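Local coordinates for pyridoxal kinase (Entamoeba histolytica, PDB 4S1H), which probably phosphorylates pyridoxal at the expense of ATP to give pyridoxal 5'-phosphate, and binds ADP and magnesium ions as a member of the ribokinase clan, at residues S66-N70 with H71-D75; Y91-I94 with N95-R99. All coordinates share one frame; numbering follows the deposited sequence.

Interaction 1: S66-N70 with H71-D75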
# COMPACT_ATOMS: atom_id res chain seq x y z
N SER A 66 14.80 -7.65 10.24
CA SER A 66 15.44 -7.08 9.03
C SER A 66 15.38 -5.55 9.02
O SER A 66 16.35 -4.88 8.68
CB SER A 66 14.73 -7.64 7.81
OG SER A 66 15.39 -7.28 6.61
N LEU A 67 14.24 -4.99 9.43
CA LEU A 67 14.11 -3.52 9.57
C LEU A 67 15.12 -2.98 10.56
O LEU A 67 15.72 -1.95 10.32
CB LEU A 67 12.71 -3.11 9.99
CG LEU A 67 11.61 -3.44 8.97
CD1 LEU A 67 10.24 -3.27 9.60
CD2 LEU A 67 11.68 -2.61 7.70
N GLU A 68 15.32 -3.69 11.67
CA GLU A 68 16.27 -3.23 12.70
C GLU A 68 17.71 -3.33 12.22
O GLU A 68 18.46 -2.36 12.30
CB GLU A 68 16.07 -4.04 13.98
CG GLU A 68 16.81 -3.47 15.19
CD GLU A 68 16.51 -4.21 16.48
OE1 GLU A 68 15.33 -4.53 16.73
OE2 GLU A 68 17.44 -4.46 17.26
N VAL A 69 18.10 -4.49 11.67
CA VAL A 69 19.49 -4.73 11.24
C VAL A 69 19.90 -3.79 10.10
O VAL A 69 21.06 -3.33 10.05
CB VAL A 69 19.68 -6.20 10.81
CG1 VAL A 69 20.99 -6.40 10.06
CG2 VAL A 69 19.61 -7.09 12.03
N ASN A 70 18.98 -3.51 9.18
CA ASN A 70 19.23 -2.55 8.10
C ASN A 70 19.03 -1.07 8.49
O ASN A 70 19.10 -0.20 7.63
CB ASN A 70 18.39 -2.90 6.86
CG ASN A 70 18.78 -4.20 6.22
OD1 ASN A 70 19.98 -4.51 6.07
ND2 ASN A 70 17.79 -4.96 5.78
N HIS A 71 18.80 -0.80 9.78
CA HIS A 71 18.63 0.55 10.35
C HIS A 71 17.51 1.38 9.73
O HIS A 71 17.54 2.61 9.73
CB HIS A 71 19.97 1.30 10.28
CG HIS A 71 21.13 0.47 10.73
ND1 HIS A 71 21.37 0.19 12.06
CD2 HIS A 71 22.10 -0.16 10.03
CE1 HIS A 71 22.45 -0.56 12.16
NE2 HIS A 71 22.91 -0.79 10.94
N LEU A 72 16.46 0.69 9.28
CA LEU A 72 15.32 1.34 8.60
C LEU A 72 14.26 1.90 9.56
O LEU A 72 13.41 2.68 9.13
CB LEU A 72 14.68 0.34 7.62
CG LEU A 72 15.63 -0.10 6.49
CD1 LEU A 72 15.06 -1.24 5.66
CD2 LEU A 72 16.00 1.07 5.59
N ASP A 73 14.34 1.51 10.83
CA ASP A 73 13.38 1.96 11.87
C ASP A 73 13.99 2.86 12.95
O ASP A 73 13.34 3.07 13.99
CB ASP A 73 12.70 0.74 12.52
CG ASP A 73 13.69 -0.15 13.29
OD1 ASP A 73 14.94 0.03 13.21
OD2 ASP A 73 13.23 -1.07 13.99
N LYS A 74 15.19 3.38 12.70
CA LYS A 74 15.94 4.08 13.75
C LYS A 74 15.34 5.46 14.09
O LYS A 74 15.55 5.97 15.17
CB LYS A 74 17.45 4.18 13.40
CG LYS A 74 17.90 5.52 12.85
CD LYS A 74 19.27 5.49 12.15
CE LYS A 74 19.21 6.11 10.76
NZ LYS A 74 19.25 7.59 10.82
N ASP A 75 14.59 6.03 13.14
CA ASP A 75 14.10 7.40 13.21
C ASP A 75 12.57 7.48 13.41
O ASP A 75 12.01 8.56 13.32
CB ASP A 75 14.47 8.12 11.90
CG ASP A 75 15.98 8.14 11.65
OD1 ASP A 75 16.72 8.59 12.54
OD2 ASP A 75 16.42 7.67 10.57
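Leu67 and Leu72 meet at about a right angle at the C-terminal end of helix 57-69, and their methyls CD2 and CD1 come within 4.2 Å of each other. This hydrophobic pair accompanies a Schellman motif, a classic way of ending a helix. Leu72 N donates to Leu67 O at 2.9 Å, nearly in line with the carbonyl bond. His71 N reaches Glu68 O at 3.0 Å from above the plane of that carbonyl. The chain leaves the right-handed helical twist at His71, the C-prime residue, whose positive phi (57°) puts it in the left-handed helical region. Leu72 also leans on Asn70, with CD1 3.9 Å from Asn70 CB.

The imidazole of His71 turns back over the last turn. With CG anti to its own carbonyl carbon (chi1 -45°), the ring lies so that Val69 O sits over one face, nearer the ring's margin than its centre, 3.3 Å from CD2; the contact is one of packing, not a hydrogen bond.

Beyond the reversal, Asp73 turns its carboxylate back to the helix. Its CG stands between the backbone N and the carbonyl carbon (chi1 64°), which brings OD1 to 3.6 Å from Glu68 CA. The acidic end of Glu68 extends elsewhere, to a salt bridge with Arg99, which may ease the proximity of the two carboxylates.

The turn carries the chain from helix 57-69 toward strand 78-81. Leu67 packs on Ile34 and Val36 of strand 33-41, and Leu72 O accepts a hydrogen bond from Asn3, just ahead of strand 5-9. The amide of Asn70 donates to Val49 O and Asn43 OD1 of the second subunit, placing this helix end at the dimer interface beside the sheet.

Interaction 2: Y91-I94 with N95-R99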
# COMPACT_ATOMS: atom_id res chain seq x y z
N TYR A 91 1.59 -10.11 21.05
CA TYR A 91 2.62 -10.18 22.09
C TYR A 91 4.00 -9.84 21.51
O TYR A 91 4.75 -9.12 22.14
CB TYR A 91 2.62 -11.52 22.82
CG TYR A 91 1.41 -11.69 23.72
CD1 TYR A 91 1.17 -10.80 24.74
CD2 TYR A 91 0.50 -12.72 23.50
CE1 TYR A 91 0.05 -10.94 25.56
CE2 TYR A 91 -0.61 -12.86 24.31
CZ TYR A 91 -0.82 -11.96 25.33
OH TYR A 91 -1.92 -12.06 26.15
N GLU A 92 4.28 -10.28 20.30
CA GLU A 92 5.55 -9.89 19.66
C GLU A 92 5.62 -8.39 19.38
O GLU A 92 6.65 -7.75 19.64
CB GLU A 92 5.75 -10.66 18.38
CG GLU A 92 7.07 -10.36 17.67
CD GLU A 92 8.32 -10.51 18.52
OE1 GLU A 92 8.32 -11.16 19.61
OE2 GLU A 92 9.35 -9.96 18.06
N THR A 93 4.50 -7.82 18.93
CA THR A 93 4.42 -6.39 18.74
C THR A 93 4.69 -5.64 20.04
O THR A 93 5.36 -4.61 20.03
CB THR A 93 3.07 -5.99 18.15
OG1 THR A 93 2.98 -6.50 16.81
CG2 THR A 93 2.88 -4.48 18.14
N ILE A 94 4.15 -6.12 21.16
CA ILE A 94 4.43 -5.49 22.46
C ILE A 94 5.94 -5.41 22.68
O ILE A 94 6.42 -4.37 23.10
CB ILE A 94 3.73 -6.21 23.63
CG1 ILE A 94 2.21 -5.93 23.60
CG2 ILE A 94 4.30 -5.80 24.98
CD1 ILE A 94 1.40 -6.88 24.44
N ASN A 95 6.67 -6.49 22.39
CA ASN A 95 8.12 -6.48 22.53
C ASN A 95 8.75 -5.41 21.67
O ASN A 95 9.64 -4.72 22.13
CB ASN A 95 8.73 -7.83 22.17
CG ASN A 95 8.30 -8.95 23.09
OD1 ASN A 95 8.07 -8.75 24.27
ND2 ASN A 95 8.24 -10.16 22.53
N ARG A 96 8.28 -5.30 20.43
CA ARG A 96 8.85 -4.33 19.47
C ARG A 96 8.51 -2.91 19.88
O ARG A 96 9.37 -2.04 19.85
CB ARG A 96 8.33 -4.59 18.07
CG ARG A 96 8.68 -5.97 17.53
CD ARG A 96 10.16 -6.23 17.42
NE ARG A 96 10.43 -7.63 17.06
CZ ARG A 96 11.51 -8.06 16.43
NH1 ARG A 96 12.47 -7.22 16.08
NH2 ARG A 96 11.64 -9.36 16.15
N VAL A 97 7.29 -2.70 20.41
CA VAL A 97 6.87 -1.38 20.92
C VAL A 97 7.72 -0.89 22.06
O VAL A 97 8.15 0.28 22.07
CB VAL A 97 5.41 -1.41 21.41
CG1 VAL A 97 5.04 -0.13 22.19
CG2 VAL A 97 4.47 -1.60 20.24
N LYS A 98 7.94 -1.76 23.03
CA LYS A 98 8.80 -1.45 24.15
C LYS A 98 10.19 -1.04 23.68
O LYS A 98 10.72 -0.05 24.15
CB LYS A 98 8.90 -2.63 25.13
CG LYS A 98 7.65 -2.78 25.98
CD LYS A 98 7.85 -3.69 27.18
CE LYS A 98 7.86 -5.15 26.77
NZ LYS A 98 8.17 -6.02 27.94
N ARG A 99 10.76 -1.81 22.76
CA ARG A 99 12.10 -1.50 22.24
C ARG A 99 12.11 -0.15 21.52
O ARG A 99 13.01 0.65 21.74
CB ARG A 99 12.59 -2.62 21.32
CG ARG A 99 13.98 -2.42 20.72
CD ARG A 99 14.35 -3.60 19.83
NE ARG A 99 14.58 -4.83 20.62
CZ ARG A 99 14.58 -6.08 20.14
NH1 ARG A 99 14.35 -6.34 18.85
NH2 ARG A 99 14.80 -7.09 20.97
O HOH W 1 5.42 -9.60 24.76
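Asn95 and Arg96 share the carboxylate of Glu92, one turn back on helix 87-100. Asn95 ND2 donates to Glu92 OE1 at 3.1 Å, approaching from above the carboxylate plane while the acceptor lies in the plane of the amide. On the other branch of this amide, a water donates to both Asn95 OD1 and Tyr91 O, bridging side chain and backbone. Arg96 takes the second oxygen: NE meets Glu92 OE2 at 2.8 Å on its anti side, somewhat out of the carboxylate plane, and NH2 adds a weak bond. The carboxylate and guanidinium planes stand 78° apart, so this is no flat, two-oxygen pairing. A bend in Glu92 (chi2 53°), with CG anti to the backbone N, turns the acid forward, toward the C-terminal end of the helix, where both partners lie.

Val97 donates its N to Thr93 O at 2.7 Å and rests CG2 3.9 Å from Thr93 CG2, on the side facing Thr81 and Leu79 of strand 78-81. At Lys98 the backbone bond to Ile94 O is nearly straight, 172° at the hydrogen, and CE lies 4.0 Å from Ile94 CG2.

Arg96 NH2 also forms a salt bridge with Asp65 of helix 57-69. Two acids thus share the cation's charge, and Glu92, gripped at both oxygens, is likely held in its ionised form.

Both contacts are local and belong to neighbouring helices: interaction 1 finishes helix 57-69, whereas interaction 2 runs along helix 87-100, inside the crossover from strand 78-81 to strand 107-110. In interaction 1 Leu67 and Asn70 are buried, His71 and Val69 exposed; in interaction 2 Thr93, Ile94 and Val97 are buried, Asn95 and Lys98 exposed. Backbone capping and leucine packing dominate at the helix end beside the second subunit; in mid-helix, a charged network lines one flank and apolar packing against the sheet another. The two meet directly, since Glu68 OE1 forms a salt bridge of 3.0 Å with Arg99 NH1, tying the helices together, with Arg96 a weaker, longer partner.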